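Local coordinates for protein oligogalacturonate lyase (Yersinia enterocolitica subsp. enterocolitica, PDB 3PE7) that breaks down oligogalacturonates in the cytoplasm by beta-elimination and carries a manganese ion in a seven-bladed beta-propeller, at residues A[23-28]-A[370-375]; A[216-221]-A[252-257]; A[265-270]-A[276-281]; A[340-345]-A[352-357]. One frame throughout, in Å; residues are numbered along the deposited sequence.

Contact 1 of 4, residues A[23-28]-A[370-375]; sequences VTRLTP and DVHGKP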
loop_
_atom_site.group_PDB
_atom_site.type_symbol
_atom_site.label_atom_id
_atom_site.label_comp_id
_atom_site.label_asym_id
_atom_site.label_seq_id
_atom_site.Cartn_x
_atom_site.Cartn_y
_atom_site.Cartn_z
ATOM N N VAL A 23 -10.020 17.724 -10.841
ATOM C CA VAL A 23 -10.212 16.549 -9.991
ATOM C C VAL A 23 -11.492 15.860 -10.431
ATOM O O VAL A 23 -12.503 16.516 -10.690
ATOM C CB VAL A 23 -10.298 16.918 -8.485
ATOM C CG1 VAL A 23 -10.433 15.667 -7.603
ATOM C CG2 VAL A 23 -9.073 17.696 -8.052
ATOM N N THR A 24 -11.442 14.540 -10.543
ATOM C CA THR A 24 -12.638 13.771 -10.890
ATOM C C THR A 24 -12.901 12.760 -9.786
ATOM O O THR A 24 -12.010 11.979 -9.444
ATOM C CB THR A 24 -12.481 13.073 -12.262
ATOM O OG1 THR A 24 -12.292 14.087 -13.263
ATOM C CG2 THR A 24 -13.738 12.274 -12.603
ATOM N N ARG A 25 -14.105 12.805 -9.218
ATOM C CA ARG A 25 -14.560 11.788 -8.265
ATOM C C ARG A 25 -15.193 10.637 -9.038
ATOM O O ARG A 25 -16.072 10.854 -9.885
ATOM C CB ARG A 25 -15.600 12.383 -7.330
ATOM C CG ARG A 25 -16.010 11.450 -6.195
ATOM C CD ARG A 25 -16.961 12.146 -5.273
ATOM N NE ARG A 25 -18.247 12.397 -5.936
ATOM C CZ ARG A 25 -19.119 13.316 -5.541
ATOM N NH1 ARG A 25 -18.854 14.086 -4.497
ATOM N NH2 ARG A 25 -20.270 13.463 -6.209
ATOM N N LEU A 26 -14.753 9.422 -8.725
ATOM C CA LEU A 26 -15.120 8.249 -9.526
ATOM C C LEU A 26 -16.273 7.444 -8.941
ATOM O O LEU A 26 -16.912 6.672 -9.655
ATOM C CB LEU A 26 -13.910 7.329 -9.686
ATOM C CG LEU A 26 -12.626 7.906 -10.292
ATOM C CD1 LEU A 26 -11.545 6.840 -10.276
ATOM C CD2 LEU A 26 -12.852 8.400 -11.712
ATOM N N THR A 27 -16.516 7.602 -7.643
ATOM C CA THR A 27 -17.490 6.765 -6.927
ATOM C C THR A 27 -18.451 7.651 -6.126
ATOM O O THR A 27 -18.094 8.795 -5.765
ATOM C CB THR A 27 -16.777 5.757 -5.969
ATOM O OG1 THR A 27 -15.994 6.483 -5.019
ATOM C CG2 THR A 27 -15.864 4.808 -6.749
ATOM N N PRO A 28 -19.673 7.148 -5.867
ATOM C CA PRO A 28 -20.686 7.960 -5.195
ATOM C C PRO A 28 -20.496 7.976 -3.674
ATOM O O PRO A 28 -20.419 6.902 -3.068
ATOM C CB PRO A 28 -22.003 7.263 -5.580
ATOM C CG PRO A 28 -21.622 5.810 -5.766
ATOM C CD PRO A 28 -20.201 5.828 -6.298
ATOM N N ASP A 370 -12.911 11.008 2.270
ATOM C CA ASP A 370 -14.310 11.107 2.665
ATOM C C ASP A 370 -14.825 12.545 2.708
ATOM O O ASP A 370 -15.836 12.816 3.359
ATOM C CB ASP A 370 -14.527 10.434 4.035
ATOM C CG ASP A 370 -13.870 11.189 5.176
ATOM O OD1 ASP A 370 -14.239 10.912 6.335
ATOM O OD2 ASP A 370 -12.990 12.037 4.929
ATOM N N VAL A 371 -14.130 13.462 2.026
ATOM C CA VAL A 371 -14.511 14.877 1.988
ATOM C C VAL A 371 -15.995 15.121 1.661
ATOM O O VAL A 371 -16.593 16.061 2.198
ATOM C CB VAL A 371 -13.587 15.693 1.021
ATOM C CG1 VAL A 371 -13.640 15.147 -0.409
ATOM C CG2 VAL A 371 -13.911 17.198 1.063
ATOM N N HIS A 372 -16.583 14.276 0.820
ATOM C CA HIS A 372 -17.963 14.488 0.380
ATOM C C HIS A 372 -18.995 13.576 1.035
ATOM O O HIS A 372 -20.156 13.529 0.598
ATOM C CB HIS A 372 -18.034 14.401 -1.148
ATOM C CG HIS A 372 -17.143 15.386 -1.834
ATOM N ND1 HIS A 372 -16.283 15.028 -2.853
ATOM C CD2 HIS A 372 -16.949 16.709 -1.621
ATOM C CE1 HIS A 372 -15.612 16.095 -3.251
ATOM N NE2 HIS A 372 -15.995 17.128 -2.517
ATOM N N GLY A 373 -18.571 12.855 2.072
ATOM C CA GLY A 373 -19.486 12.003 2.828
ATOM C C GLY A 373 -18.789 10.740 3.289
ATOM O O GLY A 373 -18.082 10.736 4.290
ATOM N N LYS A 374 -18.967 9.667 2.537
ATOM C CA LYS A 374 -18.254 8.433 2.834
ATOM C C LYS A 374 -16.977 8.424 1.991
ATOM O O LYS A 374 -16.854 9.218 1.056
ATOM C CB LYS A 374 -19.145 7.232 2.529
ATOM C CG LYS A 374 -20.394 7.175 3.430
ATOM C CD LYS A 374 -21.329 6.099 2.948
ATOM C CE LYS A 374 -22.568 6.003 3.813
ATOM N NZ LYS A 374 -23.472 4.971 3.217
ATOM N N PRO A 375 -16.040 7.515 2.305
ATOM C CA PRO A 375 -14.864 7.333 1.450
ATOM C C PRO A 375 -15.225 7.166 -0.035
ATOM O O PRO A 375 -16.169 6.443 -0.381
ATOM C CB PRO A 375 -14.243 6.049 1.987
ATOM C CG PRO A 375 -14.616 6.075 3.457
ATOM C CD PRO A 375 -16.022 6.605 3.469
HETATM O O HOH W 1 -17.609 6.464 -2.849
#

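Contact 2 of 4, residues A[216-221]-A[252-257]; sequences ARMWLI and LVYVSY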
loop_
_atom_site.group_PDB
_atom_site.type_symbol
_atom_site.label_atom_id
_atom_site.label_comp_id
_atom_site.label_asym_id
_atom_site.label_seq_id
_atom_site.Cartn_x
_atom_site.Cartn_y
_atom_site.Cartn_z
ATOM N N ALA A 216 16.074 -1.199 14.813
ATOM C CA ALA A 216 16.198 -0.659 13.465
ATOM C C ALA A 216 14.950 -1.048 12.714
ATOM O O ALA A 216 14.470 -2.182 12.816
ATOM C CB ALA A 216 17.443 -1.204 12.760
ATOM N N ARG A 217 14.412 -0.090 11.972
ATOM C CA ARG A 217 13.195 -0.301 11.237
ATOM C C ARG A 217 13.404 -1.273 10.082
ATOM O O ARG A 217 12.704 -2.257 9.974
ATOM C CB ARG A 217 12.702 1.030 10.684
ATOM C CG ARG A 217 11.245 1.241 10.818
ATOM C CD ARG A 217 10.403 0.570 9.782
ATOM N NE ARG A 217 9.177 0.209 10.444
ATOM C CZ ARG A 217 7.989 0.024 9.880
ATOM N NH1 ARG A 217 7.806 0.147 8.574
ATOM N NH2 ARG A 217 6.974 -0.303 10.658
ATOM N N MET A 218 14.384 -0.987 9.229
ATOM C CA MET A 218 14.437 -1.574 7.893
ATOM C C MET A 218 15.539 -2.623 7.763
ATOM O O MET A 218 16.687 -2.386 8.138
ATOM C CB MET A 218 14.663 -0.483 6.837
ATOM C CG MET A 218 13.559 0.568 6.734
ATOM S SD MET A 218 14.143 2.019 5.795
ATOM C CE MET A 218 14.089 1.431 4.137
ATOM N N TRP A 219 15.158 -3.764 7.200
ATOM C CA TRP A 219 16.049 -4.910 7.026
ATOM C C TRP A 219 15.949 -5.479 5.622
ATOM O O TRP A 219 14.939 -5.310 4.929
ATOM C CB TRP A 219 15.689 -6.006 8.043
ATOM C CG TRP A 219 15.920 -5.531 9.445
ATOM C CD1 TRP A 219 15.117 -4.688 10.161
ATOM C CD2 TRP A 219 17.048 -5.821 10.284
ATOM N NE1 TRP A 219 15.660 -4.455 11.395
ATOM C CE2 TRP A 219 16.844 -5.137 11.500
ATOM C CE3 TRP A 219 18.205 -6.614 10.132
ATOM C CZ2 TRP A 219 17.758 -5.201 12.567
ATOM C CZ3 TRP A 219 19.119 -6.682 11.207
ATOM C CH2 TRP A 219 18.878 -5.977 12.401
ATOM N N LEU A 220 17.027 -6.111 5.182
ATOM C CA LEU A 220 17.008 -6.902 3.971
ATOM C C LEU A 220 17.421 -8.322 4.342
ATOM O O LEU A 220 18.159 -8.541 5.307
ATOM C CB LEU A 220 17.993 -6.356 2.935
ATOM C CG LEU A 220 17.816 -4.947 2.389
ATOM C CD1 LEU A 220 18.963 -4.687 1.415
ATOM C CD2 LEU A 220 16.487 -4.838 1.644
ATOM N N ILE A 221 16.939 -9.284 3.569
ATOM C CA ILE A 221 17.413 -10.665 3.692
ATOM C C ILE A 221 17.392 -11.294 2.310
ATOM O O ILE A 221 16.589 -10.902 1.442
ATOM C CB ILE A 221 16.550 -11.478 4.714
ATOM C CG1 ILE A 221 17.244 -12.780 5.141
ATOM C CG2 ILE A 221 15.126 -11.719 4.180
ATOM C CD1 ILE A 221 16.605 -13.415 6.389
ATOM N N LEU A 252 15.580 1.414 -2.322
ATOM C CA LEU A 252 14.587 1.465 -1.254
ATOM C C LEU A 252 14.508 2.910 -0.766
ATOM O O LEU A 252 15.524 3.522 -0.453
ATOM C CB LEU A 252 14.966 0.510 -0.113
ATOM C CG LEU A 252 13.892 0.187 0.937
ATOM C CD1 LEU A 252 12.805 -0.730 0.362
ATOM C CD2 LEU A 252 14.550 -0.421 2.145
ATOM N N VAL A 253 13.298 3.463 -0.745
ATOM C CA VAL A 253 13.071 4.859 -0.345
ATOM C C VAL A 253 12.363 4.841 1.000
ATOM O O VAL A 253 11.590 3.933 1.283
ATOM C CB VAL A 253 12.247 5.616 -1.423
ATOM C CG1 VAL A 253 11.800 7.020 -0.959
ATOM C CG2 VAL A 253 13.053 5.717 -2.728
ATOM N N TYR A 254 12.653 5.835 1.834
ATOM C CA TYR A 254 12.016 5.924 3.147
ATOM C C TYR A 254 12.057 7.350 3.664
ATOM O O TYR A 254 12.697 8.227 3.078
ATOM C CB TYR A 254 12.687 4.964 4.159
ATOM C CG TYR A 254 14.143 5.283 4.437
ATOM C CD1 TYR A 254 15.163 4.790 3.601
ATOM C CD2 TYR A 254 14.502 6.084 5.532
ATOM C CE1 TYR A 254 16.515 5.097 3.862
ATOM C CE2 TYR A 254 15.838 6.383 5.798
ATOM C CZ TYR A 254 16.834 5.885 4.963
ATOM O OH TYR A 254 18.153 6.220 5.240
ATOM N N VAL A 255 11.381 7.561 4.789
ATOM C CA VAL A 255 11.304 8.874 5.409
ATOM C C VAL A 255 12.067 8.835 6.733
ATOM O O VAL A 255 11.950 7.862 7.498
ATOM C CB VAL A 255 9.846 9.287 5.631
ATOM C CG1 VAL A 255 9.745 10.571 6.465
ATOM C CG2 VAL A 255 9.177 9.510 4.297
ATOM N N SER A 256 12.849 9.876 6.983
ATOM C CA SER A 256 13.664 9.963 8.187
ATOM C C SER A 256 13.353 11.247 8.963
ATOM O O SER A 256 13.160 12.313 8.380
ATOM C CB SER A 256 15.147 9.945 7.807
ATOM O OG SER A 256 15.973 10.168 8.949
ATOM N N TYR A 257 13.341 11.153 10.280
ATOM C CA TYR A 257 13.270 12.364 11.096
ATOM C C TYR A 257 13.960 12.141 12.438
ATOM O O TYR A 257 14.226 11.003 12.816
ATOM C CB TYR A 257 11.820 12.832 11.265
ATOM C CG TYR A 257 10.875 11.827 11.903
ATOM C CD1 TYR A 257 10.624 11.848 13.278
ATOM C CD2 TYR A 257 10.200 10.877 11.123
ATOM C CE1 TYR A 257 9.734 10.931 13.863
ATOM C CE2 TYR A 257 9.313 9.962 11.701
ATOM C CZ TYR A 257 9.087 9.998 13.064
ATOM O OH TYR A 257 8.200 9.093 13.630
#

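Contact 3 of 4, residues A[265-270]-A[276-281]; sequences FIYSAD and NRQLTS. With CA (calcium ion), chain D.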
loop_
_atom_site.group_PDB
_atom_site.type_symbol
_atom_site.label_atom_id
_atom_site.label_comp_id
_atom_site.label_asym_id
_atom_site.label_seq_id
_atom_site.Cartn_x
_atom_site.Cartn_y
_atom_site.Cartn_z
ATOM N N PHE A 265 12.514 14.123 6.076
ATOM C CA PHE A 265 13.392 14.017 4.907
ATOM C C PHE A 265 13.181 12.710 4.153
ATOM O O PHE A 265 13.017 11.656 4.769
ATOM C CB PHE A 265 14.863 14.131 5.335
ATOM C CG PHE A 265 15.209 15.470 5.914
ATOM C CD1 PHE A 265 15.638 16.499 5.091
ATOM C CD2 PHE A 265 15.067 15.711 7.286
ATOM C CE1 PHE A 265 15.925 17.763 5.628
ATOM C CE2 PHE A 265 15.369 16.962 7.822
ATOM C CZ PHE A 265 15.797 17.978 6.989
ATOM N N ILE A 266 13.159 12.795 2.825
ATOM C CA ILE A 266 13.162 11.594 1.974
ATOM C C ILE A 266 14.600 11.122 1.761
ATOM O O ILE A 266 15.482 11.933 1.414
ATOM C CB ILE A 266 12.500 11.842 0.588
ATOM C CG1 ILE A 266 11.076 12.390 0.749
ATOM C CG2 ILE A 266 12.511 10.585 -0.251
ATOM C CD1 ILE A 266 10.450 12.857 -0.580
ATOM N N TYR A 267 14.821 9.826 1.977
ATOM C CA TYR A 267 16.130 9.194 1.815
ATOM C C TYR A 267 16.014 8.051 0.826
ATOM O O TYR A 267 14.929 7.502 0.613
ATOM C CB TYR A 267 16.602 8.605 3.148
ATOM C CG TYR A 267 17.386 9.549 4.033
ATOM C CD1 TYR A 267 18.768 9.415 4.181
ATOM C CD2 TYR A 267 16.748 10.582 4.714
ATOM C CE1 TYR A 267 19.494 10.284 5.008
ATOM C CE2 TYR A 267 17.472 11.453 5.541
ATOM C CZ TYR A 267 18.834 11.293 5.674
ATOM O OH TYR A 267 19.538 12.167 6.479
ATOM N N SER A 268 17.139 7.698 0.214
ATOM C CA SER A 268 17.209 6.546 -0.669
ATOM C C SER A 268 18.335 5.667 -0.166
ATOM O O SER A 268 19.341 6.191 0.328
ATOM C CB SER A 268 17.549 7.027 -2.080
ATOM O OG SER A 268 17.127 6.065 -3.014
ATOM N N ALA A 269 18.175 4.348 -0.275
ATOM C CA ALA A 269 19.269 3.419 0.024
ATOM C C ALA A 269 19.514 2.540 -1.191
ATOM O O ALA A 269 18.567 1.999 -1.742
ATOM C CB ALA A 269 18.912 2.546 1.204
ATOM N N ASP A 270 20.774 2.407 -1.610
ATOM C CA ASP A 270 21.103 1.461 -2.677
ATOM C C ASP A 270 21.194 0.063 -2.080
ATOM O O ASP A 270 21.911 -0.146 -1.124
ATOM C CB ASP A 270 22.431 1.805 -3.332
ATOM C CG ASP A 270 22.697 0.956 -4.564
ATOM O OD1 ASP A 270 22.121 1.276 -5.623
ATOM O OD2 ASP A 270 23.438 -0.042 -4.475
ATOM N N ASN A 276 23.122 5.153 2.143
ATOM C CA ASN A 276 21.891 5.899 2.356
ATOM C C ASN A 276 22.136 7.380 2.088
ATOM O O ASN A 276 23.093 7.967 2.625
ATOM C CB ASN A 276 21.390 5.705 3.796
ATOM C CG ASN A 276 20.903 4.292 4.071
ATOM O OD1 ASN A 276 21.666 3.318 4.009
ATOM N ND2 ASN A 276 19.633 4.174 4.392
ATOM N N ARG A 277 21.297 7.977 1.242
ATOM C CA ARG A 277 21.458 9.382 0.859
ATOM C C ARG A 277 20.188 10.189 1.098
ATOM O O ARG A 277 19.090 9.734 0.786
ATOM C CB ARG A 277 21.856 9.467 -0.621
ATOM C CG ARG A 277 23.276 8.987 -0.875
ATOM C CD ARG A 277 23.759 9.516 -2.220
ATOM N NE ARG A 277 23.807 8.462 -3.224
ATOM C CZ ARG A 277 24.902 8.154 -3.916
ATOM N NH1 ARG A 277 26.034 8.829 -3.722
ATOM N NH2 ARG A 277 24.867 7.174 -4.808
ATOM N N GLN A 278 20.355 11.389 1.655
ATOM C CA GLN A 278 19.252 12.323 1.848
ATOM C C GLN A 278 18.929 13.002 0.521
ATOM O O GLN A 278 19.799 13.625 -0.103
ATOM C CB GLN A 278 19.619 13.374 2.901
ATOM C CG GLN A 278 18.496 14.328 3.224
ATOM C CD GLN A 278 18.895 15.364 4.260
ATOM O OE1 GLN A 278 19.165 15.036 5.410
ATOM N NE2 GLN A 278 18.912 16.615 3.856
ATOM N N LEU A 279 17.683 12.884 0.090
ATOM C CA LEU A 279 17.286 13.433 -1.200
ATOM C C LEU A 279 16.710 14.838 -1.081
ATOM O O LEU A 279 17.101 15.738 -1.834
ATOM C CB LEU A 279 16.308 12.486 -1.913
ATOM C CG LEU A 279 16.789 11.046 -2.113
ATOM C CD1 LEU A 279 15.722 10.227 -2.841
ATOM C CD2 LEU A 279 18.138 10.998 -2.870
ATOM N N THR A 280 15.779 15.022 -0.141
ATOM C CA THR A 280 15.069 16.303 -0.002
ATOM C C THR A 280 14.279 16.350 1.300
ATOM O O THR A 280 14.021 15.321 1.927
ATOM C CB THR A 280 14.126 16.590 -1.209
ATOM O OG1 THR A 280 13.594 17.917 -1.090
ATOM C CG2 THR A 280 12.956 15.575 -1.279
ATOM N N SER A 281 13.912 17.559 1.722
ATOM C CA SER A 281 13.034 17.724 2.863
ATOM C C SER A 281 11.605 17.578 2.338
ATOM O O SER A 281 11.375 17.679 1.130
ATOM C CB SER A 281 13.247 19.104 3.490
ATOM O OG SER A 281 12.997 20.106 2.524
HETATM CA CA CA D . 22.739 -0.452 -7.119
#

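Contact 4 of 4, residues A[340-345]-A[352-357]; sequences TSWKVF and THPHPS. With MN (manganese (II) ion), chain B.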
loop_
_atom_site.group_PDB
_atom_site.type_symbol
_atom_site.label_atom_id
_atom_site.label_comp_id
_atom_site.label_asym_id
_atom_site.label_seq_id
_atom_site.Cartn_x
_atom_site.Cartn_y
_atom_site.Cartn_z
ATOM N N THR A 340 -9.158 14.617 3.496
ATOM C CA THR A 340 -9.681 13.490 4.279
ATOM C C THR A 340 -9.817 13.857 5.752
ATOM O O THR A 340 -9.069 14.700 6.257
ATOM C CB THR A 340 -8.879 12.178 4.080
ATOM O OG1 THR A 340 -9.729 11.085 4.415
ATOM C CG2 THR A 340 -7.640 12.118 4.964
ATOM N N SER A 341 -10.774 13.223 6.420
ATOM C CA SER A 341 -11.025 13.446 7.853
ATOM C C SER A 341 -10.147 12.558 8.723
ATOM O O SER A 341 -9.995 12.820 9.929
ATOM C CB SER A 341 -12.497 13.156 8.190
ATOM O OG SER A 341 -12.718 11.751 8.222
ATOM N N TRP A 342 -9.611 11.496 8.106
ATOM C CA TRP A 342 -8.872 10.433 8.800
ATOM C C TRP A 342 -9.726 9.585 9.749
ATOM O O TRP A 342 -9.187 8.773 10.527
ATOM C CB TRP A 342 -7.660 11.010 9.542
ATOM C CG TRP A 342 -6.723 11.776 8.648
ATOM C CD1 TRP A 342 -6.675 13.139 8.482
ATOM C CD2 TRP A 342 -5.681 11.234 7.821
ATOM N NE1 TRP A 342 -5.684 13.478 7.599
ATOM C CE2 TRP A 342 -5.047 12.330 7.184
ATOM C CE3 TRP A 342 -5.231 9.933 7.546
ATOM C CZ2 TRP A 342 -3.994 12.164 6.278
ATOM C CZ3 TRP A 342 -4.168 9.773 6.645
ATOM C CH2 TRP A 342 -3.574 10.883 6.022
ATOM N N LYS A 343 -11.053 9.742 9.669
ATOM C CA LYS A 343 -11.948 9.057 10.605
ATOM C C LYS A 343 -12.003 7.575 10.284
ATOM O O LYS A 343 -11.720 7.141 9.154
ATOM C CB LYS A 343 -13.371 9.649 10.545
ATOM C CG LYS A 343 -13.492 10.989 11.270
ATOM C CD LYS A 343 -14.833 11.666 10.999
ATOM C CE LYS A 343 -14.900 13.009 11.717
ATOM N NZ LYS A 343 -16.197 13.729 11.491
ATOM N N VAL A 344 -12.386 6.792 11.289
ATOM C CA VAL A 344 -12.611 5.371 11.113
ATOM C C VAL A 344 -14.007 5.136 10.526
ATOM O O VAL A 344 -14.995 5.730 10.989
ATOM C CB VAL A 344 -12.460 4.651 12.473
ATOM C CG1 VAL A 344 -12.859 3.167 12.373
ATOM C CG2 VAL A 344 -11.032 4.821 12.994
ATOM N N PHE A 345 -14.105 4.311 9.487
ATOM C CA PHE A 345 -15.418 3.834 9.063
ATOM C C PHE A 345 -15.463 2.322 9.252
ATOM O O PHE A 345 -14.549 1.612 8.826
ATOM C CB PHE A 345 -15.706 4.155 7.582
ATOM C CG PHE A 345 -16.082 5.585 7.317
ATOM C CD1 PHE A 345 -17.407 5.927 6.985
ATOM C CD2 PHE A 345 -15.121 6.589 7.366
ATOM C CE1 PHE A 345 -17.755 7.247 6.717
ATOM C CE2 PHE A 345 -15.466 7.926 7.085
ATOM C CZ PHE A 345 -16.772 8.249 6.771
ATOM N N THR A 352 -9.940 5.734 5.298
ATOM C CA THR A 352 -9.886 7.145 4.910
ATOM C C THR A 352 -8.478 7.624 4.579
ATOM O O THR A 352 -8.298 8.805 4.299
ATOM C CB THR A 352 -10.473 8.075 6.005
ATOM O OG1 THR A 352 -9.909 7.732 7.272
ATOM C CG2 THR A 352 -12.010 7.932 6.068
ATOM N N HIS A 353 -7.485 6.719 4.601
ATOM C CA HIS A 353 -6.121 7.096 4.186
ATOM C C HIS A 353 -6.091 7.416 2.688
ATOM O O HIS A 353 -6.542 6.613 1.887
ATOM C CB HIS A 353 -5.131 5.981 4.514
ATOM C CG HIS A 353 -4.813 5.875 5.969
ATOM N ND1 HIS A 353 -3.682 5.239 6.440
ATOM C CD2 HIS A 353 -5.473 6.336 7.059
ATOM C CE1 HIS A 353 -3.661 5.319 7.759
ATOM N NE2 HIS A 353 -4.730 5.986 8.159
ATOM N N PRO A 354 -5.563 8.595 2.310
ATOM C CA PRO A 354 -5.550 8.898 0.868
ATOM C C PRO A 354 -4.739 7.895 0.043
ATOM O O PRO A 354 -5.166 7.525 -1.053
ATOM C CB PRO A 354 -4.943 10.306 0.803
ATOM C CG PRO A 354 -5.349 10.931 2.163
ATOM C CD PRO A 354 -5.249 9.782 3.139
ATOM N N HIS A 355 -3.595 7.448 0.570
ATOM C CA HIS A 355 -2.776 6.409 -0.081
ATOM C C HIS A 355 -2.475 6.745 -1.562
ATOM O O HIS A 355 -2.741 5.923 -2.454
ATOM C CB HIS A 355 -3.477 5.026 0.037
ATOM C CG HIS A 355 -3.391 4.427 1.408
ATOM N ND1 HIS A 355 -4.247 3.441 1.844
ATOM C CD2 HIS A 355 -2.551 4.673 2.442
ATOM C CE1 HIS A 355 -3.940 3.097 3.083
ATOM N NE2 HIS A 355 -2.915 3.832 3.471
ATOM N N PRO A 356 -1.901 7.936 -1.810
ATOM C CA PRO A 356 -1.775 8.342 -3.215
ATOM C C PRO A 356 -0.762 7.502 -4.003
ATOM O O PRO A 356 0.233 7.024 -3.441
ATOM C CB PRO A 356 -1.272 9.789 -3.118
ATOM C CG PRO A 356 -0.548 9.855 -1.806
ATOM C CD PRO A 356 -1.379 8.969 -0.885
ATOM N N SER A 357 -1.056 7.310 -5.290
ATOM C CA SER A 357 -0.099 6.745 -6.246
ATOM C C SER A 357 -0.346 7.403 -7.609
ATOM O O SER A 357 -1.340 8.114 -7.779
ATOM C CB SER A 357 -0.200 5.226 -6.334
ATOM O OG SER A 357 -1.408 4.839 -6.977
HETATM MN MN MN B . -2.244 3.994 5.463
HETATM O O HOH W 2 -9.775 5.151 8.440
#

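Contact 1 of 4, residues A[23-28]-A[370-375]
Arg-25 and His-372 cross obliquely, with the guanidinium and imidazole planes 77° apart. The imidazole comes to the edge of the guanidinium, near its plane. The nearest atoms are Arg-25 NH1 and His-372 ND1, 3.2 Å apart. Arg-25 starts with CG anti to the backbone N, then bends at chi3 (68°), and the bend turns its head to the histidine. The other end of the guanidinium is committed, because NH2 makes a salt bridge with Asp-12.

His-372 sits in a type I turn from Asp-370 to Gly-373, closed by a bond from Gly-373 N to Asp-370 O of 3.0 Å. Within the same turn Val-371 CG1 lies 3.5 Å above the plane of the His-372 ring, over its centre.

A second link runs through water. One water is 2.7 Å from Thr-27 OG1 and donates to Pro-375 O at 2.9 Å. Thr-27 OG1 is also hydrogen-bonded to Leu-377 N.

The contact joins the two ends of the chain. Strand 22-25 pairs with strand 376-381 in one blade, the "velcro" closure known from beta-propellers.

The chemistry is polar and lies at the surface. The water bridge between Thr-27 OG1 and Pro-375 O adds a polar link. A guanidinium so near would probably make it harder for the imidazole to take up a second proton.

Contact 2 of 4, residues A[216-221]-A[252-257]
The Tyr-254 ring meets Met-218 with one face. The sulfur SD lies over it, 4.0 Å from the ring centroid and 30° off the normal. This is a Met-aromatic contact. SD is displaced toward the root of the ring, and its nearest atom is Tyr-254 CG at 3.5 Å. On the other side of the ring plane, and well offset, lies the Tyr-267 ring, its plane turned by about 20°. At the far end of the ring the Tyr-254 hydroxyl has the side-chain amide of Asn-276 and Lys-232 NZ as polar partners.

The indole of Trp-219 takes no part across the contact. Its edge is used within its own segment: NE1 donates to Ala-216 O at 2.9 Å. The carbonyl oxygen is in the indole plane, but the donor stands 57° out of the carbonyl plane. His-207 stacks on the indole.

Met-218 has CG anti to its carbonyl carbon, and a bend at chi3 turns the methyl toward Leu-252. The two side chains meet tip to tip, but their modelled approach is too short and its detail is doubtful. Met-218 also touches Val-231 and Glu-243.

The CA atoms of Met-218 and Tyr-254 are 9.2 Å apart, too far for strand pairing. Strands 218-222 and 252-258 belong to neighbouring propeller blades, and their side chains meet between the two sheets.

No hydrogen bond crosses. Nearby, a salt bridge from Arg-217 to Glu-243 ties the blades. Between Met-218, Leu-252 and Tyr-254 the contact rests on dispersion and on the polarisable sulfur over an aromatic face, in a buried setting.

Contact 3 of 4, residues A[265-270]-A[276-281]
Gln-278 has CG anti to the backbone N (chi1 -176°) and runs on extended, which carries it across the Tyr-267 ring to Phe-265. The Tyr-267 chi1 of -89° swings that ring under Gln-278. Gln-278 CB makes a CH-pi contact, 3.8 Å from the Tyr-267 centroid. Further out, the end of Gln-278 reaches the Phe-265 ring, OE1 over one face near the rim, with the amide and ring planes 25° apart. Gln-278 NE2 is 3.5 Å from Phe-265 CD1.

The two segments form the outer hairpin of one blade of the seven-bladed propeller. Ser-268 and Arg-277 are a hydrogen-bonded antiparallel pair. Next comes a classic beta bulge, in which Leu-279 and Thr-280 both face Ile-266. Leu-279 N donates to Ile-266 O at 2.7 Å, and Thr-280 N reaches the same oxygen only weakly at 3.5 Å. Ile-266 N donates in return to Thr-280 O at 2.8 Å.

On the sheet face of Ile-266 and Thr-280, these two side chains lie side by side, with Ile-266 CD1 3.8 Å from Thr-280 CG2. Beyond the strand end, Asp-270 holds calcium with both carboxylate oxygens, OD1 at 2.4 Å and OD2 at 2.8 Å from the metal. Glu-272 binds the same ion.

Contact 4 of 4, residues A[340-345]-A[352-357]
Lys-343 O is gripped twice. Thr-352 OG1 donates to it at 2.7 Å, tilted 26° from the carbonyl plane. A water also donates to Lys-343 O, at 2.9 Å, and accepts from Thr-352 N. The hydroxyl and the backbone N of one threonine are thus tied to one carbonyl.

The carbonyl of Thr-352 is held from the other segment. Thr-340 OG1 donates to Thr-352 O at 2.7 Å, in the carbonyl plane and on a lone pair. In Thr-340 the hydroxyl is anti to the backbone N (chi1 -157°). The CG2 branch then stands over the centre of the Trp-342 ring. Thr-352 CG2 turns to Phe-345, 3.6 Å from CE2.

Ser-341 OG accepts from Lys-343 N in an ST turn, and is also hydrogen-bonded to Asp-370 OD1.

Trp-342 aims the edge of its six-membered ring at the face of His-353. The planes are 70° apart and the centroids 5.3 Å apart, an offset edge-to-face pair. Pro-354 CD packs 3.5 Å from Trp-342 CH2. Trp-342 is thus second shell to the metal and lies against the His-353 imidazole.

His-353 ND1 and His-355 NE2 each bind manganese at 2.1 Å. Gln-350 and His-287 are further ligands, giving the histidine-rich manganese site of this oligogalacturonate lyase propeller.

Overall arrangement
The contacts form two pairs within the propeller. Contacts 1 and 4 have centres 11 Å apart and touch through Asp-370, whose carboxylate is hydrogen-bonded to Ser-341 (Asp-370 OD1 to Ser-341 OG 2.6 Å) and also packs on Phe-345 and Thr-352. Contacts 2 and 3 have centres 10 Å apart and share a sheet: Leu-252 O and Ala-269 N are 2.8 Å apart, joining strands 252-258 and 264-269. The centres of contacts 1 and 2 are 33 Å apart, on opposite sides of the chain's centre. Contact 4 carries two ligands of the manganese site. Its nearest atoms are about 11 Å from those of contacts 2 and 3. Contact 3 carries a calcium ligand instead. Contact 1 encloses the other three along the chain.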